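Local coordinates for protein probable zinc protease PqqL (PDB 6OFT) that probably acts as a periplasmic zinc-dependent endopeptidase of the M16 family, this chain being the first half of the protein, at residues T236-N248 with K426-N438. Residues are numbered along the deposited sequence; the frame is centred on the assembly and turned at random.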
# COMPACT_ATOMS: atom_id res chain seq x y z
N THR A 236 -11.22 6.87 -11.09
CA THR A 236 -10.15 7.82 -11.41
C THR A 236 -10.23 8.14 -12.90
O THR A 236 -10.49 7.26 -13.71
CB THR A 236 -8.78 7.27 -10.97
OG1 THR A 236 -8.79 7.00 -9.56
CG2 THR A 236 -7.63 8.21 -11.32
N LYS A 237 -10.06 9.42 -13.24
CA LYS A 237 -10.13 9.88 -14.63
C LYS A 237 -8.73 10.23 -15.11
O LYS A 237 -7.96 10.85 -14.37
CB LYS A 237 -11.09 11.09 -14.75
CG LYS A 237 -11.44 11.47 -16.19
CD LYS A 237 -12.21 12.79 -16.31
CE LYS A 237 -11.33 14.03 -16.30
NZ LYS A 237 -10.51 14.17 -17.53
N ALA A 238 -8.39 9.84 -16.35
CA ALA A 238 -7.07 10.14 -16.91
C ALA A 238 -6.89 11.65 -17.06
O ALA A 238 -7.86 12.37 -17.28
CB ALA A 238 -6.91 9.47 -18.26
N GLU A 239 -5.64 12.12 -16.92
CA GLU A 239 -5.30 13.52 -17.16
C GLU A 239 -4.30 13.47 -18.31
O GLU A 239 -3.11 13.23 -18.09
CB GLU A 239 -4.69 14.19 -15.92
CG GLU A 239 -4.51 15.68 -16.15
CD GLU A 239 -4.25 16.43 -14.87
OE1 GLU A 239 -3.07 16.67 -14.56
OE2 GLU A 239 -5.24 16.76 -14.17
N ASN A 240 -4.81 13.62 -19.54
CA ASN A 240 -4.07 13.52 -20.79
C ASN A 240 -3.25 14.77 -21.10
O ASN A 240 -3.46 15.44 -22.12
CB ASN A 240 -5.03 13.14 -21.93
CG ASN A 240 -5.72 11.82 -21.61
OD1 ASN A 240 -5.12 10.91 -21.03
ND2 ASN A 240 -6.99 11.71 -21.93
N HIS A 241 -2.30 15.05 -20.21
CA HIS A 241 -1.40 16.20 -20.25
C HIS A 241 -0.09 15.81 -19.60
O HIS A 241 -0.09 15.14 -18.56
CB HIS A 241 -2.01 17.37 -19.45
CG HIS A 241 -3.25 17.95 -20.07
ND1 HIS A 241 -4.50 17.79 -19.48
CD2 HIS A 241 -3.39 18.67 -21.21
CE1 HIS A 241 -5.35 18.40 -20.28
NE2 HIS A 241 -4.73 18.95 -21.33
N LEU A 242 0.98 16.21 -20.22
CA LEU A 242 2.34 15.97 -19.68
C LEU A 242 2.69 17.10 -18.72
O LEU A 242 2.67 18.24 -19.15
CB LEU A 242 3.32 15.95 -20.85
CG LEU A 242 4.77 15.69 -20.47
CD1 LEU A 242 4.90 14.37 -19.73
CD2 LEU A 242 5.68 15.74 -21.68
N ARG A 243 3.03 16.79 -17.49
CA ARG A 243 3.37 17.79 -16.49
C ARG A 243 4.83 17.74 -16.10
O ARG A 243 5.52 16.77 -16.40
CB ARG A 243 2.47 17.68 -15.24
CG ARG A 243 1.01 17.95 -15.50
CD ARG A 243 0.23 16.88 -14.79
NE ARG A 243 -0.20 15.85 -15.71
CZ ARG A 243 -0.55 14.61 -15.35
NH1 ARG A 243 -0.52 14.25 -14.08
NH2 ARG A 243 -0.93 13.74 -16.27
N PHE A 244 5.31 18.81 -15.44
CA PHE A 244 6.71 18.93 -15.03
C PHE A 244 6.78 19.50 -13.64
O PHE A 244 6.08 20.46 -13.34
CB PHE A 244 7.48 19.84 -16.01
CG PHE A 244 7.67 19.28 -17.39
CD1 PHE A 244 6.69 19.46 -18.37
CD2 PHE A 244 8.84 18.62 -17.74
CE1 PHE A 244 6.85 18.92 -19.65
CE2 PHE A 244 9.01 18.09 -19.03
CZ PHE A 244 8.01 18.25 -19.97
N ASN A 245 7.66 18.94 -12.79
CA ASN A 245 7.84 19.41 -11.42
C ASN A 245 9.29 19.33 -10.95
O ASN A 245 10.02 18.43 -11.34
CB ASN A 245 6.96 18.60 -10.44
CG ASN A 245 6.79 19.25 -9.09
OD1 ASN A 245 6.96 20.45 -8.93
ND2 ASN A 245 6.45 18.48 -8.08
N ILE A 246 9.69 20.28 -10.11
CA ILE A 246 11.01 20.27 -9.47
C ILE A 246 10.73 20.40 -7.99
O ILE A 246 10.03 21.32 -7.57
CB ILE A 246 12.02 21.33 -10.00
CG1 ILE A 246 12.31 21.16 -11.52
CG2 ILE A 246 13.35 21.29 -9.20
CD1 ILE A 246 12.96 22.47 -12.20
N ILE A 247 11.18 19.40 -7.20
CA ILE A 247 11.00 19.39 -5.75
C ILE A 247 12.30 19.88 -5.14
O ILE A 247 13.32 19.20 -5.24
CB ILE A 247 10.54 18.02 -5.17
CG1 ILE A 247 9.23 17.54 -5.84
CG2 ILE A 247 10.40 18.09 -3.63
CD1 ILE A 247 8.81 16.18 -5.52
N ASN A 248 12.26 21.07 -4.54
CA ASN A 248 13.42 21.66 -3.90
C ASN A 248 13.25 21.56 -2.37
O ASN A 248 12.39 22.23 -1.79
CB ASN A 248 13.62 23.11 -4.36
CG ASN A 248 14.99 23.70 -4.05
OD1 ASN A 248 15.64 23.38 -3.05
ND2 ASN A 248 15.44 24.60 -4.92
N LYS A 426 3.08 5.65 -25.00
CA LYS A 426 2.13 6.55 -25.69
C LYS A 426 1.15 7.12 -24.66
O LYS A 426 0.31 7.89 -25.05
CB LYS A 426 1.34 5.74 -26.72
CG LYS A 426 2.06 5.35 -27.99
CD LYS A 426 3.15 6.28 -28.46
CE LYS A 426 3.69 5.92 -29.83
NZ LYS A 426 3.56 7.03 -30.80
N ASN A 427 1.24 6.73 -23.41
CA ASN A 427 0.31 7.19 -22.35
C ASN A 427 0.52 8.69 -22.08
O ASN A 427 1.59 9.07 -21.67
CB ASN A 427 0.38 6.26 -21.14
CG ASN A 427 -0.49 6.61 -19.97
OD1 ASN A 427 -1.13 7.63 -19.95
ND2 ASN A 427 -0.49 5.75 -18.97
N GLN A 428 -0.51 9.46 -22.32
CA GLN A 428 -0.51 10.93 -22.16
C GLN A 428 -0.57 11.37 -20.68
O GLN A 428 -0.32 12.54 -20.38
CB GLN A 428 -1.71 11.54 -22.90
CG GLN A 428 -1.85 11.14 -24.37
CD GLN A 428 -3.16 11.64 -24.90
OE1 GLN A 428 -3.27 12.78 -25.37
NE2 GLN A 428 -4.19 10.81 -24.84
N ASP A 429 -0.92 10.46 -19.77
CA ASP A 429 -1.01 10.77 -18.36
C ASP A 429 0.34 10.54 -17.70
O ASP A 429 0.61 9.48 -17.13
CB ASP A 429 -2.20 10.05 -17.68
CG ASP A 429 -2.58 10.57 -16.32
OD1 ASP A 429 -3.73 10.33 -15.89
OD2 ASP A 429 -1.71 11.21 -15.65
N ALA A 430 1.17 11.56 -17.83
CA ALA A 430 2.56 11.48 -17.37
C ALA A 430 3.12 12.78 -16.78
O ALA A 430 2.55 13.81 -17.07
CB ALA A 430 3.45 11.01 -18.48
N PHE A 431 4.18 12.67 -16.00
CA PHE A 431 4.86 13.84 -15.47
C PHE A 431 6.35 13.57 -15.22
O PHE A 431 6.72 12.49 -14.75
CB PHE A 431 4.16 14.45 -14.24
CG PHE A 431 4.17 13.66 -12.96
CD1 PHE A 431 3.11 12.81 -12.63
CD2 PHE A 431 5.20 13.81 -12.03
CE1 PHE A 431 3.09 12.12 -11.42
CE2 PHE A 431 5.20 13.10 -10.83
CZ PHE A 431 4.13 12.28 -10.52
N TRP A 432 7.16 14.56 -15.55
CA TRP A 432 8.62 14.57 -15.29
C TRP A 432 8.85 15.19 -13.92
O TRP A 432 8.21 16.15 -13.61
CB TRP A 432 9.37 15.37 -16.35
CG TRP A 432 9.52 14.62 -17.63
CD1 TRP A 432 8.74 14.73 -18.73
CD2 TRP A 432 10.50 13.62 -17.93
NE1 TRP A 432 9.17 13.88 -19.69
CE2 TRP A 432 10.24 13.17 -19.23
CE3 TRP A 432 11.57 13.06 -17.23
CZ2 TRP A 432 11.00 12.19 -19.85
CZ3 TRP A 432 12.32 12.10 -17.85
CH2 TRP A 432 12.04 11.66 -19.13
N GLU A 433 9.76 14.64 -13.16
CA GLU A 433 10.05 15.19 -11.85
C GLU A 433 11.53 15.16 -11.52
O GLU A 433 12.19 14.14 -11.68
CB GLU A 433 9.25 14.42 -10.79
CG GLU A 433 9.38 14.98 -9.38
CD GLU A 433 8.96 13.94 -8.37
OE1 GLU A 433 7.75 13.88 -8.06
OE2 GLU A 433 9.82 13.16 -7.92
N GLN A 434 12.04 16.28 -11.01
CA GLN A 434 13.41 16.40 -10.54
C GLN A 434 13.41 16.74 -9.07
O GLN A 434 12.55 17.49 -8.61
CB GLN A 434 14.21 17.43 -11.33
CG GLN A 434 14.74 16.86 -12.64
CD GLN A 434 15.21 17.92 -13.59
OE1 GLN A 434 16.39 18.00 -13.95
NE2 GLN A 434 14.30 18.76 -14.04
N MET A 435 14.37 16.20 -8.33
CA MET A 435 14.53 16.45 -6.90
C MET A 435 15.88 17.08 -6.68
O MET A 435 16.87 16.57 -7.19
CB MET A 435 14.34 15.16 -6.10
CG MET A 435 12.90 14.74 -6.01
SD MET A 435 12.63 13.15 -5.19
CE MET A 435 13.09 13.57 -3.46
N VAL A 436 15.90 18.25 -6.03
CA VAL A 436 17.11 19.04 -5.75
C VAL A 436 17.19 19.41 -4.26
O VAL A 436 16.15 19.63 -3.63
CB VAL A 436 17.31 20.26 -6.69
CG1 VAL A 436 17.54 19.80 -8.13
CG2 VAL A 436 16.14 21.25 -6.62
N ASN A 437 18.41 19.42 -3.68
CA ASN A 437 18.57 19.70 -2.25
C ASN A 437 19.54 20.85 -1.93
O ASN A 437 19.81 21.13 -0.77
CB ASN A 437 18.94 18.43 -1.47
CG ASN A 437 20.21 17.73 -1.90
OD1 ASN A 437 21.04 18.25 -2.66
ND2 ASN A 437 20.38 16.51 -1.41
N ASN A 438 20.05 21.52 -2.97
CA ASN A 438 20.94 22.68 -2.84
C ASN A 438 20.77 23.54 -4.08
O ASN A 438 20.14 23.09 -5.05
CB ASN A 438 22.41 22.26 -2.62
CG ASN A 438 23.01 21.45 -3.74
OD1 ASN A 438 23.41 22.00 -4.78
ND2 ASN A 438 23.11 20.15 -3.55
O HOH W 1 11.41 18.25 -13.88
O HOH W 2 5.95 15.77 -8.64
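Bends at chi2 (135°) and chi3 (-100°) fold Arg243 back toward the start of strand 430-436, while Asp429, its CG anti to the backbone N (chi1 -166°), reaches across to meet it. Arg243 NH2 donates to Asp429 OD2 at 2.7 Å, almost straight, the oxygen in the guanidinium plane. NE and NH2 together grip His241 O, and Glu239 OE1 lies over one guanidinium face, held by charge alone. Asp429 OD1 takes the backbone N of Glu239 at 2.8 Å, so one short acid ties down both loop and arginine, both donors coming from out of the carboxylate plane; Arg262 also pairs with OD2. Beyond this network strands 242-248 and 430-436 run parallel, joined by six backbone bonds. Phe244 and Trp432 point the same way, planes nearly parallel but slid apart, Phe244 CE2 lying 3.4 Å from Trp432 CD1; Ile451 touches both, so flat apolar groups suit. On the sheet face carrying Arg243, a water links Asn245 ND2 to Glu433 OE1, which also pairs with Arg156. A leucine in place of this arginine would probably leave His241 O without its two side-chain donors. Salt bridges and hydrogen bonds together fasten the loop leading into strand 242-248, an outer strand of the M16 inactive domain's mixed sheet.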